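Local coordinates for protein superoxide dismutase (Leishmania major, PDB 4F2N) that catalyses the dismutation of superoxide to molecular oxygen and hydrogen peroxide, using a bound iron ion, at residues D139-F144 with V216-V221; P123-N128 with H223-A228; E83-A88 with N100-H105; D171-S174 with C178-T181; Y23-H28 with H108-K113. All blocks are in the same frame, centred on the assembly; numbering follows the deposited sequence.

Interaction 1 of 5, residues D139-F144 with V216-V221; sequences DFMVSF and VDWEFV
Trp218 meets Phe140 and Met141 where helix 218-229 comes up to helix 137-149 in the C-terminal domain. The backbones stay far apart, with 11.9 Å between the CA atoms of Met141 and Val216. Long side chains therefore make the whole contact. From its CB, the Trp218 side chain leaves beside its own backbone N (chi1 -71°), and this directs the indole to helix 137-149. The benzene part of the ring does the touching. CE3 packs on Leu126 of helix 124-134. CH2, farther out, lies 4.2 Å from Phe140 CE2. It reaches the phenyl ring at its edge, near the ring plane. CZ2 receives the end of Met141, whose CE lies 3.9 Å away. The thioether chain is extended beyond CG (chi2 177°), and only its terminal methyl arrives at the indole. One indole face is taken by Val216, whose CG1 sits 3.6 Å above the plane over the ring centre. Phe140 also packs on Phe134, Ile130 and Ile170, and Met141 on Trp213, so the tryptophan joins a cluster that links three helices to the sheet. The start of helix 218-229 is fixed separately. Asp217 is its N-cap, and Asp217 OD1 accepts from Phe220 N at 3.2 Å, from above the carboxylate plane. Between the two segments the touching atoms are all carbon. This implies dispersion and burial of apolar surface as the source of cohesion.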
# COMPACT_ATOMS: atom_id res chain seq x y z
N ASP B 139 -9.75 12.00 23.00
CA ASP B 139 -9.33 12.94 21.96
C ASP B 139 -8.06 12.43 21.21
O ASP B 139 -7.97 12.55 19.98
CB ASP B 139 -9.09 14.35 22.50
CG ASP B 139 -10.37 15.03 23.01
OD1 ASP B 139 -11.46 14.90 22.44
OD2 ASP B 139 -10.28 15.76 24.02
N PHE B 140 -7.09 11.88 21.94
CA PHE B 140 -5.97 11.23 21.27
C PHE B 140 -6.43 10.10 20.35
O PHE B 140 -6.02 10.04 19.19
CB PHE B 140 -4.92 10.71 22.27
CG PHE B 140 -4.08 9.59 21.71
CD1 PHE B 140 -3.09 9.87 20.77
CD2 PHE B 140 -4.31 8.27 22.08
CE1 PHE B 140 -2.33 8.86 20.23
CE2 PHE B 140 -3.55 7.25 21.52
CZ PHE B 140 -2.56 7.54 20.59
N MET B 141 -7.28 9.19 20.84
CA MET B 141 -7.74 8.08 20.01
C MET B 141 -8.43 8.56 18.71
O MET B 141 -8.17 8.01 17.64
CB MET B 141 -8.69 7.17 20.81
CG MET B 141 -7.94 6.34 21.83
SD MET B 141 -9.04 5.34 22.84
CE MET B 141 -7.84 4.21 23.55
N VAL B 142 -9.33 9.55 18.83
CA VAL B 142 -10.02 10.12 17.68
C VAL B 142 -9.00 10.66 16.66
O VAL B 142 -9.06 10.32 15.47
CB VAL B 142 -11.05 11.19 18.10
CG1 VAL B 142 -11.49 12.05 16.92
CG2 VAL B 142 -12.27 10.53 18.75
N SER B 143 -8.04 11.45 17.14
CA SER B 143 -6.97 12.01 16.29
C SER B 143 -6.12 10.92 15.63
O SER B 143 -5.71 11.04 14.45
CB SER B 143 -6.05 12.92 17.11
OG SER B 143 -6.81 14.01 17.63
N PHE B 144 -5.84 9.87 16.40
CA PHE B 144 -4.96 8.79 15.93
C PHE B 144 -5.68 8.00 14.84
O PHE B 144 -5.13 7.75 13.80
CB PHE B 144 -4.49 7.87 17.09
CG PHE B 144 -3.54 6.77 16.67
CD1 PHE B 144 -2.15 6.92 16.84
CD2 PHE B 144 -4.02 5.56 16.13
CE1 PHE B 144 -1.25 5.89 16.44
CE2 PHE B 144 -3.13 4.53 15.75
CZ PHE B 144 -1.75 4.69 15.91
N VAL B 216 -4.54 -3.34 22.40
CA VAL B 216 -3.25 -2.63 22.64
C VAL B 216 -2.69 -3.01 24.01
O VAL B 216 -3.40 -2.97 25.02
CB VAL B 216 -3.38 -1.11 22.51
CG1 VAL B 216 -2.05 -0.44 22.86
CG2 VAL B 216 -3.81 -0.76 21.09
N ASP B 217 -1.42 -3.41 24.01
CA ASP B 217 -0.71 -3.65 25.25
C ASP B 217 -0.22 -2.32 25.80
O ASP B 217 0.88 -1.85 25.46
CB ASP B 217 0.47 -4.63 25.01
CG ASP B 217 1.21 -4.98 26.31
OD1 ASP B 217 1.00 -4.31 27.33
OD2 ASP B 217 2.01 -5.93 26.29
N TRP B 218 -1.03 -1.70 26.65
CA TRP B 218 -0.69 -0.36 27.14
C TRP B 218 0.45 -0.37 28.14
O TRP B 218 1.10 0.66 28.37
CB TRP B 218 -1.92 0.34 27.72
CG TRP B 218 -2.95 0.78 26.71
CD1 TRP B 218 -4.27 0.34 26.60
CD2 TRP B 218 -2.78 1.79 25.66
NE1 TRP B 218 -4.92 0.99 25.57
CE2 TRP B 218 -4.07 1.87 24.97
CE3 TRP B 218 -1.73 2.60 25.25
CZ2 TRP B 218 -4.27 2.74 23.91
CZ3 TRP B 218 -1.95 3.48 24.16
CH2 TRP B 218 -3.19 3.54 23.51
N GLU B 219 0.71 -1.53 28.74
CA GLU B 219 1.89 -1.67 29.63
C GLU B 219 3.21 -1.54 28.85
O GLU B 219 4.16 -0.90 29.32
CB GLU B 219 1.80 -2.97 30.44
CG GLU B 219 0.60 -2.97 31.37
CD GLU B 219 0.42 -4.27 32.14
OE1 GLU B 219 1.38 -5.05 32.23
OE2 GLU B 219 -0.69 -4.51 32.66
N PHE B 220 3.26 -2.13 27.66
CA PHE B 220 4.43 -1.97 26.82
C PHE B 220 4.54 -0.52 26.36
O PHE B 220 5.63 0.04 26.37
CB PHE B 220 4.40 -2.90 25.58
CG PHE B 220 5.48 -2.61 24.60
CD1 PHE B 220 6.79 -3.05 24.84
CD2 PHE B 220 5.21 -1.87 23.44
CE1 PHE B 220 7.81 -2.77 23.93
CE2 PHE B 220 6.22 -1.60 22.53
CZ PHE B 220 7.52 -2.06 22.78
N VAL B 221 3.43 0.07 25.94
CA VAL B 221 3.45 1.47 25.49
C VAL B 221 3.96 2.35 26.65
O VAL B 221 4.79 3.24 26.45
CB VAL B 221 2.06 1.96 25.01
CG1 VAL B 221 2.13 3.42 24.58
CG2 VAL B 221 1.54 1.09 23.86

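Interaction 2 of 5, residues P123-N128 with H223-A228; sequences PKTLEN and HMYERA
Lys124 NZ donates to Glu127 OE1 at 2.9 Å, a salt bridge within one helical turn, beside Thr125 and Leu126, which face Tyr225 and Glu226. The contact is a helix-helix crossing in which helix 124-134 meets the C-terminal helix 218-229. The axes of the short segments pass 10.0 Å apart at 69°. Lys124 NZ comes from above the Glu127 carboxylate plane. At the outer side of the crossing, Glu226 extends to Thr125 and meets it at about a right angle. Glu226 OE2 lies 3.8 Å from Thr125 CG2, a van der Waals approach of a carboxylate oxygen to a methyl. The same methyl is 4.3 Å from Tyr225 CE2. Leu126 works on the buried side. Its CG stands opposite the backbone N (chi1 -176°), and the branch ending in CD1 comes in obliquely to the root of the tyrosine. Leu126 also packs on Trp218, Val221 and Cys222, so it follows helix 218-229 over several residues. Tyr225 continues inward to Ile187 and Val161 of the sheet. The contact thus grades from an exposed polar outer side to an apolar base, where Leu126 CD1 lies 4.1 Å from Tyr225 CB.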
# COMPACT_ATOMS: atom_id res chain seq x y z
N PRO B 123 -1.70 2.13 32.17
CA PRO B 123 -1.29 2.62 33.48
C PRO B 123 -1.52 4.11 33.61
O PRO B 123 -1.49 4.85 32.61
CB PRO B 123 0.21 2.32 33.51
CG PRO B 123 0.41 1.24 32.49
CD PRO B 123 -0.58 1.54 31.42
N LYS B 124 -1.73 4.55 34.84
CA LYS B 124 -1.98 5.95 35.16
C LYS B 124 -0.90 6.91 34.60
O LYS B 124 -1.23 7.99 34.09
CB LYS B 124 -2.18 6.09 36.68
CG LYS B 124 -2.53 7.49 37.18
CD LYS B 124 -3.77 8.06 36.52
CE LYS B 124 -5.00 7.23 36.86
NZ LYS B 124 -6.21 7.86 36.27
N THR B 125 0.37 6.52 34.67
CA THR B 125 1.45 7.39 34.17
C THR B 125 1.20 7.78 32.70
O THR B 125 1.30 8.95 32.31
CB THR B 125 2.83 6.72 34.30
OG1 THR B 125 3.12 6.55 35.69
CG2 THR B 125 3.94 7.60 33.69
N LEU B 126 0.85 6.77 31.91
CA LEU B 126 0.62 6.96 30.47
C LEU B 126 -0.65 7.75 30.22
O LEU B 126 -0.64 8.67 29.40
CB LEU B 126 0.58 5.62 29.74
CG LEU B 126 0.44 5.73 28.20
CD1 LEU B 126 1.53 6.59 27.57
CD2 LEU B 126 0.41 4.33 27.59
N GLU B 127 -1.72 7.41 30.93
CA GLU B 127 -2.98 8.14 30.82
C GLU B 127 -2.79 9.66 31.03
O GLU B 127 -3.25 10.46 30.22
CB GLU B 127 -4.00 7.61 31.83
CG GLU B 127 -5.39 8.18 31.62
CD GLU B 127 -6.41 7.52 32.53
OE1 GLU B 127 -6.01 6.86 33.52
OE2 GLU B 127 -7.62 7.66 32.26
N ASN B 128 -2.10 10.02 32.13
CA ASN B 128 -1.79 11.42 32.43
C ASN B 128 -1.00 12.09 31.30
O ASN B 128 -1.30 13.23 30.92
CB ASN B 128 -1.00 11.53 33.75
CG ASN B 128 -1.83 11.16 34.97
OD1 ASN B 128 -3.06 11.20 34.94
ND2 ASN B 128 -1.15 10.80 36.06
N HIS B 223 5.88 1.46 29.26
CA HIS B 223 7.31 1.15 29.39
C HIS B 223 8.12 1.94 28.38
O HIS B 223 9.15 2.54 28.72
CB HIS B 223 7.57 -0.35 29.22
CG HIS B 223 9.04 -0.74 29.31
ND1 HIS B 223 9.69 -0.89 30.49
CD2 HIS B 223 10.00 -0.97 28.31
CE1 HIS B 223 10.98 -1.22 30.26
NE2 HIS B 223 11.16 -1.27 28.93
N MET B 224 7.67 1.95 27.13
CA MET B 224 8.33 2.74 26.08
C MET B 224 8.31 4.24 26.40
O MET B 224 9.30 4.96 26.22
CB MET B 224 7.67 2.48 24.72
CG MET B 224 7.90 1.06 24.17
SD MET B 224 9.65 0.60 24.04
CE MET B 224 10.36 1.97 23.14
N TYR B 225 7.17 4.73 26.85
CA TYR B 225 7.05 6.15 27.20
C TYR B 225 8.06 6.56 28.28
O TYR B 225 8.78 7.56 28.13
CB TYR B 225 5.61 6.47 27.65
CG TYR B 225 5.50 7.87 28.21
CD1 TYR B 225 5.47 8.97 27.37
CD2 TYR B 225 5.51 8.09 29.60
CE1 TYR B 225 5.38 10.26 27.87
CE2 TYR B 225 5.45 9.38 30.12
CZ TYR B 225 5.40 10.45 29.24
OH TYR B 225 5.34 11.74 29.73
N GLU B 226 8.14 5.78 29.35
CA GLU B 226 9.07 6.11 30.45
C GLU B 226 10.52 6.17 29.99
O GLU B 226 11.24 7.13 30.29
CB GLU B 226 8.87 5.15 31.63
CG GLU B 226 7.57 5.44 32.36
CD GLU B 226 7.10 4.32 33.29
OE1 GLU B 226 7.72 3.24 33.35
OE2 GLU B 226 6.07 4.50 33.96
N ARG B 227 10.96 5.16 29.23
CA ARG B 227 12.34 5.17 28.77
C ARG B 227 12.60 6.22 27.70
O ARG B 227 13.68 6.77 27.66
CB ARG B 227 12.84 3.78 28.33
CG ARG B 227 12.13 3.12 27.15
CD ARG B 227 12.56 1.64 27.04
NE ARG B 227 13.96 1.49 26.64
CZ ARG B 227 14.40 1.48 25.37
NH1 ARG B 227 13.55 1.64 24.35
NH2 ARG B 227 15.70 1.35 25.10
N ALA B 228 11.61 6.48 26.84
CA ALA B 228 11.83 7.44 25.72
C ALA B 228 11.93 8.89 26.22
O ALA B 228 12.69 9.68 25.63
CB ALA B 228 10.73 7.30 24.67

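Interaction 3 of 5, residues E83-A88 with N100-H105; sequences EEIILA and NQAAQH
In the alpha-hairpin domain, Ile85 and Ile86 of helix 82-89 pack on Ala102 and Ala103 of helix 96-113. Ile85 brings its short branch: Ile85 CG2 lies 3.7 Å from Ala102 CB. Ile86 brings its long branch. Ile86 CG1 is 4.0 Å from Ala102 CB, on another side of the methyl that Ile85 touches. With chi2 at 178° the chain is extended, and its end passes over the alanine backbone. Ile86 CD1 comes to 3.7 Å from Ala103 CA and 3.9 Å from Ala102 O. The two alanines have no long side chains to hold the backbones apart, and the CA atoms of Ile86 and Ala103 are 5.9 Å from each other. The two helices run in roughly opposed directions, at 138° between the short segments, with their axes 8.7 Å apart. Helix 96-113 is a central helix of the iron/manganese superoxide dismutase fold and carries the iron ligand His108 farther along. On its opposite face Gln104 is buried, bonds to Trp156 and Tyr66, and packs on Phe152 of the second subunit. Ile86 also touches Phe99 and Phe106, one turn to either side along the same helix. On helix 82-89, both carboxylate oxygens of Glu83 accept backbone N-H groups, OE1 from Thr25 and OE2 from Leu26.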
# COMPACT_ATOMS: atom_id res chain seq x y z
N GLU B 83 17.88 -1.33 13.97
CA GLU B 83 17.83 0.14 13.85
C GLU B 83 19.12 0.74 13.28
O GLU B 83 19.10 1.74 12.55
CB GLU B 83 17.56 0.74 15.22
CG GLU B 83 16.11 0.56 15.60
CD GLU B 83 15.88 0.78 17.08
OE1 GLU B 83 15.92 1.96 17.48
OE2 GLU B 83 15.63 -0.21 17.81
N GLU B 84 20.24 0.13 13.59
CA GLU B 84 21.50 0.58 13.01
C GLU B 84 21.46 0.43 11.47
O GLU B 84 21.93 1.30 10.73
CB GLU B 84 22.67 -0.17 13.63
CG GLU B 84 24.03 0.28 13.14
CD GLU B 84 25.16 -0.03 14.11
OE1 GLU B 84 24.92 -0.30 15.32
OE2 GLU B 84 26.32 -0.01 13.65
N ILE B 85 20.90 -0.67 10.99
CA ILE B 85 20.77 -0.86 9.53
C ILE B 85 19.86 0.24 8.91
O ILE B 85 20.19 0.85 7.91
CB ILE B 85 20.28 -2.27 9.16
CG1 ILE B 85 21.18 -3.37 9.77
CG2 ILE B 85 20.17 -2.42 7.64
CD1 ILE B 85 20.70 -4.79 9.53
N ILE B 86 18.72 0.49 9.56
CA ILE B 86 17.78 1.53 9.15
C ILE B 86 18.50 2.86 9.05
O ILE B 86 18.42 3.55 8.01
CB ILE B 86 16.60 1.60 10.14
CG1 ILE B 86 15.86 0.25 10.17
CG2 ILE B 86 15.63 2.74 9.80
CD1 ILE B 86 14.73 0.23 11.16
N LEU B 87 19.21 3.23 10.11
CA LEU B 87 19.86 4.53 10.15
C LEU B 87 21.00 4.67 9.13
O LEU B 87 21.24 5.76 8.64
CB LEU B 87 20.34 4.86 11.57
CG LEU B 87 19.20 5.09 12.59
CD1 LEU B 87 19.80 5.33 13.97
CD2 LEU B 87 18.28 6.24 12.19
N ALA B 88 21.68 3.57 8.82
CA ALA B 88 22.78 3.57 7.86
C ALA B 88 22.29 3.57 6.40
O ALA B 88 23.03 3.94 5.49
CB ALA B 88 23.68 2.38 8.11
N ASN B 100 14.12 -0.88 3.09
CA ASN B 100 12.74 -1.30 3.15
C ASN B 100 12.58 -2.59 3.96
O ASN B 100 11.64 -2.69 4.75
CB ASN B 100 12.13 -1.46 1.75
CG ASN B 100 11.83 -0.12 1.07
OD1 ASN B 100 11.67 0.91 1.73
ND2 ASN B 100 11.72 -0.16 -0.26
N GLN B 101 13.48 -3.57 3.78
CA GLN B 101 13.31 -4.84 4.52
C GLN B 101 13.63 -4.61 6.01
O GLN B 101 12.94 -5.15 6.89
CB GLN B 101 14.19 -5.95 3.96
CG GLN B 101 14.02 -6.19 2.46
CD GLN B 101 12.62 -6.61 2.08
OE1 GLN B 101 12.10 -7.64 2.55
NE2 GLN B 101 11.98 -5.82 1.27
N ALA B 102 14.68 -3.84 6.29
CA ALA B 102 15.10 -3.59 7.69
C ALA B 102 14.06 -2.79 8.46
O ALA B 102 13.64 -3.18 9.58
CB ALA B 102 16.46 -2.88 7.72
N ALA B 103 13.57 -1.72 7.83
CA ALA B 103 12.50 -0.90 8.44
C ALA B 103 11.22 -1.72 8.62
O ALA B 103 10.63 -1.68 9.68
CB ALA B 103 12.23 0.37 7.64
N GLN B 104 10.78 -2.47 7.59
CA GLN B 104 9.58 -3.31 7.78
C GLN B 104 9.76 -4.36 8.88
O GLN B 104 8.80 -4.67 9.61
CB GLN B 104 9.13 -3.97 6.46
CG GLN B 104 8.47 -2.97 5.49
CD GLN B 104 7.11 -2.46 6.00
OE1 GLN B 104 7.05 -1.56 6.86
NE2 GLN B 104 6.02 -3.01 5.47
N HIS B 105 10.96 -4.93 9.00
CA HIS B 105 11.23 -5.88 10.08
C HIS B 105 11.05 -5.21 11.43
O HIS B 105 10.34 -5.71 12.30
CB HIS B 105 12.60 -6.57 9.93
CG HIS B 105 12.98 -7.47 11.09
ND1 HIS B 105 12.08 -8.26 11.72
CD2 HIS B 105 14.22 -7.70 11.71
CE1 HIS B 105 12.71 -8.97 12.68
NE2 HIS B 105 14.01 -8.62 12.69

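Interaction 4 of 5, residues D171-S174 with C178-T181; sequences DSTS and CPLT
The flat carboxylate of Asp171 meets the pyrrolidine ring of Pro179 through one oxygen. Asp171 OD2 lies 3.7 Å from Pro179 CG and 3.8 Å from Pro179 CB. The two side chains pass each other pointing in opposite directions. The contact lies at the short loop after strand 168-174, an outer strand of the three-stranded antiparallel sheet. The chain turns back at once over its own strand before strand 185-191 begins. Strand 155-161 backs both segments: Pro179 packs on its Trp158 and Cys160, and backbone bonds join Asp171 to Trp158 and Thr173 to Trp156. Thr173 carries the other half of the contact. Its OG1 sits between the backbone N and the carbonyl carbon (chi1 55°), which puts CG2 on the side of residues 178-181. Thr173 CG2 is 3.9 Å from Cys178 N, and it also lies 4.3 Å from Pro179 CD. The hydroxyl has its own partners outside the two segments: it bonds to Gly177 O and to Trp158 NE1. The methyl and the hydroxyl of one threonine thus hold the same loop, by packing and by hydrogen bonding. Cys178 sends its side chain the other way, onto Phe106 and Asn107 of helix 96-113. The loop therefore lies between the sheet edge and the helical domain. The nearest side-chain atom of Thr173 is about 11 Å from the iron. After Cys178 the chain enters a 3-10 turn, where Thr181 N donates to Cys178 O at 3.1 Å.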
# COMPACT_ATOMS: atom_id res chain seq x y z
N ASP B 171 2.30 10.80 14.20
CA ASP B 171 3.00 10.92 12.94
C ASP B 171 2.56 9.75 12.05
O ASP B 171 2.39 8.66 12.56
CB ASP B 171 4.50 10.80 13.24
CG ASP B 171 5.36 11.24 12.09
OD1 ASP B 171 5.05 12.30 11.48
OD2 ASP B 171 6.38 10.54 11.81
N SER B 172 2.37 9.99 10.76
CA SER B 172 2.08 8.92 9.80
C SER B 172 3.26 8.81 8.87
O SER B 172 3.84 9.83 8.48
CB SER B 172 0.84 9.27 9.00
OG SER B 172 -0.30 9.00 9.80
N THR B 173 3.62 7.58 8.51
CA THR B 173 4.65 7.39 7.50
C THR B 173 4.07 6.57 6.32
O THR B 173 3.05 5.88 6.48
CB THR B 173 5.90 6.67 8.06
OG1 THR B 173 5.50 5.42 8.67
CG2 THR B 173 6.65 7.57 9.12
N SER B 174 4.72 6.66 5.17
CA SER B 174 4.33 5.92 3.97
C SER B 174 5.22 4.66 3.86
O SER B 174 6.45 4.74 4.07
CB SER B 174 4.54 6.82 2.74
OG SER B 174 4.45 6.11 1.50
N CYS B 178 9.70 5.20 8.94
CA CYS B 178 9.86 4.93 10.35
C CYS B 178 10.30 6.25 11.03
O CYS B 178 11.29 6.85 10.59
CB CYS B 178 10.99 3.91 10.38
SG CYS B 178 11.36 3.26 11.97
N PRO B 179 9.57 6.74 12.05
CA PRO B 179 9.89 8.06 12.62
C PRO B 179 11.28 8.16 13.28
O PRO B 179 11.77 9.24 13.54
CB PRO B 179 8.83 8.25 13.69
CG PRO B 179 7.70 7.35 13.25
CD PRO B 179 8.40 6.13 12.73
N LEU B 180 11.91 7.04 13.55
CA LEU B 180 13.19 7.11 14.20
C LEU B 180 14.25 7.65 13.23
O LEU B 180 15.29 8.10 13.67
CB LEU B 180 13.56 5.76 14.83
CG LEU B 180 13.68 4.60 13.86
CD1 LEU B 180 15.07 4.69 13.29
CD2 LEU B 180 13.49 3.27 14.58
N THR B 181 13.96 7.67 11.92
CA THR B 181 14.91 8.28 10.96
C THR B 181 14.96 9.81 11.09
O THR B 181 15.91 10.44 10.63
CB THR B 181 14.63 7.87 9.49
OG1 THR B 181 13.32 8.30 9.10
CG2 THR B 181 14.73 6.33 9.34

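Interaction 5 of 5, residues Y23-H28 with H108-K113; sequences YHTLPH and HSFFWK. With FE2 (Fe (II) ion), chain N.
Leu26 has its CG beside the backbone N, opposite the carbonyl carbon (chi1 -63°), and Phe110 has its CG opposite the backbone N (chi1 -173°), which turns the two side chains into one another. Here the N-terminal loop packs along helix 96-113, the helix of the alpha-hairpin domain that supplies His108 to the iron site. The two branches of Leu26 do different work. CD1 lies on the helix backbone, 3.8 Å from Phe110 N, and is also 4.0 Å from Ser109 CB. CD2 meets the phenyl ring at its edge, in the ring plane, with Leu26 CD2 4.0 Å from Phe110 CD1. Thr25 comes to the same ring from another direction. Its methyl CG2 is 3.6 Å from Phe110 CE1, and the two side chains cross at about a right angle. The hydroxyl of Ser109 does not join this group; it bonds to His105 O one turn back. His108 leaves the helix on a different side. Its ND1 bonds to Gln104 O, which probably helps to orient the imidazole. His58, Asp191 and His195 also bind the iron. His108 NE2 lies 2.1 Å from the iron, and the O atom of water 1 lies 2.3 Å from the iron.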
# COMPACT_ATOMS: atom_id res chain seq x y z
N TYR B 23 20.47 5.42 22.52
CA TYR B 23 19.15 4.87 22.78
C TYR B 23 18.68 4.09 21.53
O TYR B 23 18.81 4.58 20.42
CB TYR B 23 18.21 6.04 23.07
CG TYR B 23 16.75 5.67 23.24
CD1 TYR B 23 16.20 5.52 24.51
CD2 TYR B 23 15.93 5.47 22.13
CE1 TYR B 23 14.87 5.16 24.67
CE2 TYR B 23 14.59 5.12 22.27
CZ TYR B 23 14.07 4.97 23.54
OH TYR B 23 12.75 4.64 23.70
N HIS B 24 18.12 2.89 21.72
CA HIS B 24 17.43 2.20 20.63
C HIS B 24 16.04 1.92 21.07
O HIS B 24 15.79 1.67 22.26
CB HIS B 24 18.13 0.89 20.25
CG HIS B 24 19.53 1.07 19.73
ND1 HIS B 24 20.60 1.06 20.53
CD2 HIS B 24 20.02 1.28 18.43
CE1 HIS B 24 21.72 1.26 19.80
NE2 HIS B 24 21.36 1.38 18.52
N THR B 25 15.10 1.95 20.12
CA THR B 25 13.71 1.65 20.44
C THR B 25 13.53 0.16 20.82
O THR B 25 12.82 -0.16 21.80
CB THR B 25 12.78 2.06 19.28
OG1 THR B 25 12.79 3.48 19.16
CG2 THR B 25 11.36 1.62 19.54
N LEU B 26 14.14 -0.72 20.03
CA LEU B 26 14.16 -2.18 20.34
C LEU B 26 15.59 -2.70 20.38
O LEU B 26 16.05 -3.33 19.41
CB LEU B 26 13.37 -2.96 19.28
CG LEU B 26 11.87 -2.66 19.15
CD1 LEU B 26 11.25 -3.47 18.00
CD2 LEU B 26 11.17 -2.91 20.49
N PRO B 27 16.32 -2.47 21.50
CA PRO B 27 17.73 -2.87 21.49
C PRO B 27 17.97 -4.37 21.35
O PRO B 27 19.04 -4.77 20.91
CB PRO B 27 18.27 -2.40 22.85
CG PRO B 27 17.07 -2.08 23.66
CD PRO B 27 15.93 -1.79 22.74
N HIS B 28 16.99 -5.20 21.71
CA HIS B 28 17.11 -6.66 21.55
C HIS B 28 16.90 -7.11 20.10
O HIS B 28 17.23 -8.24 19.76
CB HIS B 28 16.07 -7.34 22.41
CG HIS B 28 14.69 -6.95 22.03
ND1 HIS B 28 14.09 -5.81 22.50
CD2 HIS B 28 13.81 -7.49 21.08
CE1 HIS B 28 12.87 -5.69 21.95
NE2 HIS B 28 12.70 -6.71 21.07
N HIS B 108 7.23 -4.14 12.07
CA HIS B 108 6.36 -5.27 12.48
C HIS B 108 6.70 -5.77 13.87
O HIS B 108 5.80 -6.07 14.66
CB HIS B 108 6.40 -6.44 11.47
CG HIS B 108 5.63 -6.16 10.19
ND1 HIS B 108 6.18 -5.48 9.14
CD2 HIS B 108 4.31 -6.40 9.85
CE1 HIS B 108 5.27 -5.32 8.18
NE2 HIS B 108 4.11 -5.86 8.61
N SER B 109 7.99 -5.88 14.19
CA SER B 109 8.42 -6.31 15.52
C SER B 109 7.86 -5.41 16.60
O SER B 109 7.42 -5.87 17.65
CB SER B 109 9.96 -6.39 15.61
OG SER B 109 10.42 -7.37 14.69
N PHE B 110 7.88 -4.12 16.32
CA PHE B 110 7.41 -3.13 17.28
C PHE B 110 5.91 -3.26 17.44
O PHE B 110 5.39 -3.27 18.56
CB PHE B 110 7.81 -1.70 16.83
CG PHE B 110 7.50 -0.66 17.87
CD1 PHE B 110 8.30 -0.56 19.01
CD2 PHE B 110 6.42 0.19 17.72
CE1 PHE B 110 8.02 0.40 19.99
CE2 PHE B 110 6.13 1.15 18.71
CZ PHE B 110 6.93 1.25 19.83
N PHE B 111 5.21 -3.41 16.30
CA PHE B 111 3.77 -3.66 16.28
C PHE B 111 3.35 -4.84 17.15
O PHE B 111 2.37 -4.72 17.91
CB PHE B 111 3.32 -3.89 14.82
CG PHE B 111 1.84 -3.86 14.59
CD1 PHE B 111 1.04 -2.85 15.15
CD2 PHE B 111 1.25 -4.80 13.76
CE1 PHE B 111 -0.33 -2.82 14.90
CE2 PHE B 111 -0.13 -4.76 13.49
CZ PHE B 111 -0.91 -3.77 14.06
N TRP B 112 4.04 -5.98 17.04
CA TRP B 112 3.67 -7.14 17.87
C TRP B 112 3.81 -6.86 19.34
O TRP B 112 3.00 -7.34 20.14
CB TRP B 112 4.47 -8.39 17.51
CG TRP B 112 4.42 -8.73 16.04
CD1 TRP B 112 5.50 -9.08 15.22
CD2 TRP B 112 3.25 -8.76 15.16
NE1 TRP B 112 5.08 -9.32 13.93
CE2 TRP B 112 3.73 -9.14 13.83
CE3 TRP B 112 1.89 -8.51 15.34
CZ2 TRP B 112 2.88 -9.27 12.74
CZ3 TRP B 112 1.04 -8.64 14.23
CH2 TRP B 112 1.52 -9.01 12.96
N LYS B 113 4.83 -6.10 19.72
CA LYS B 113 5.03 -5.71 21.13
C LYS B 113 3.93 -4.80 21.65
O LYS B 113 3.66 -4.78 22.88
CB LYS B 113 6.40 -5.03 21.33
CG LYS B 113 7.59 -5.92 21.04
CD LYS B 113 7.73 -7.04 22.03
CE LYS B 113 8.56 -6.61 23.23
NZ LYS B 113 8.70 -7.79 24.13
FE FE2 N . 2.25 -5.29 7.94
O HOH W 1 3.19 -3.54 6.86

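In the fold
Interactions 1, 3 and 5 are buried, while 2 and 4 are partly buried. Helix 218-229 serves interactions 1 and 2, which touch through Leu126 against Trp218 and Val221. Helix 96-113 serves 3 and 5, and Glu83 bonds these two together through the loop at 23-28. Interaction 4 reaches interaction 3 through Leu180 on Leu87, joining sheet edge to hairpin domain. Phe220 packs on Phe110, and Arg227 bonds to His24 O, so both 1 and 2 also meet 5. The buried contacts rely mainly on apolar side chains; carboxylate oxygens enter at 2 and 4. Only interaction 5 contains an iron ligand.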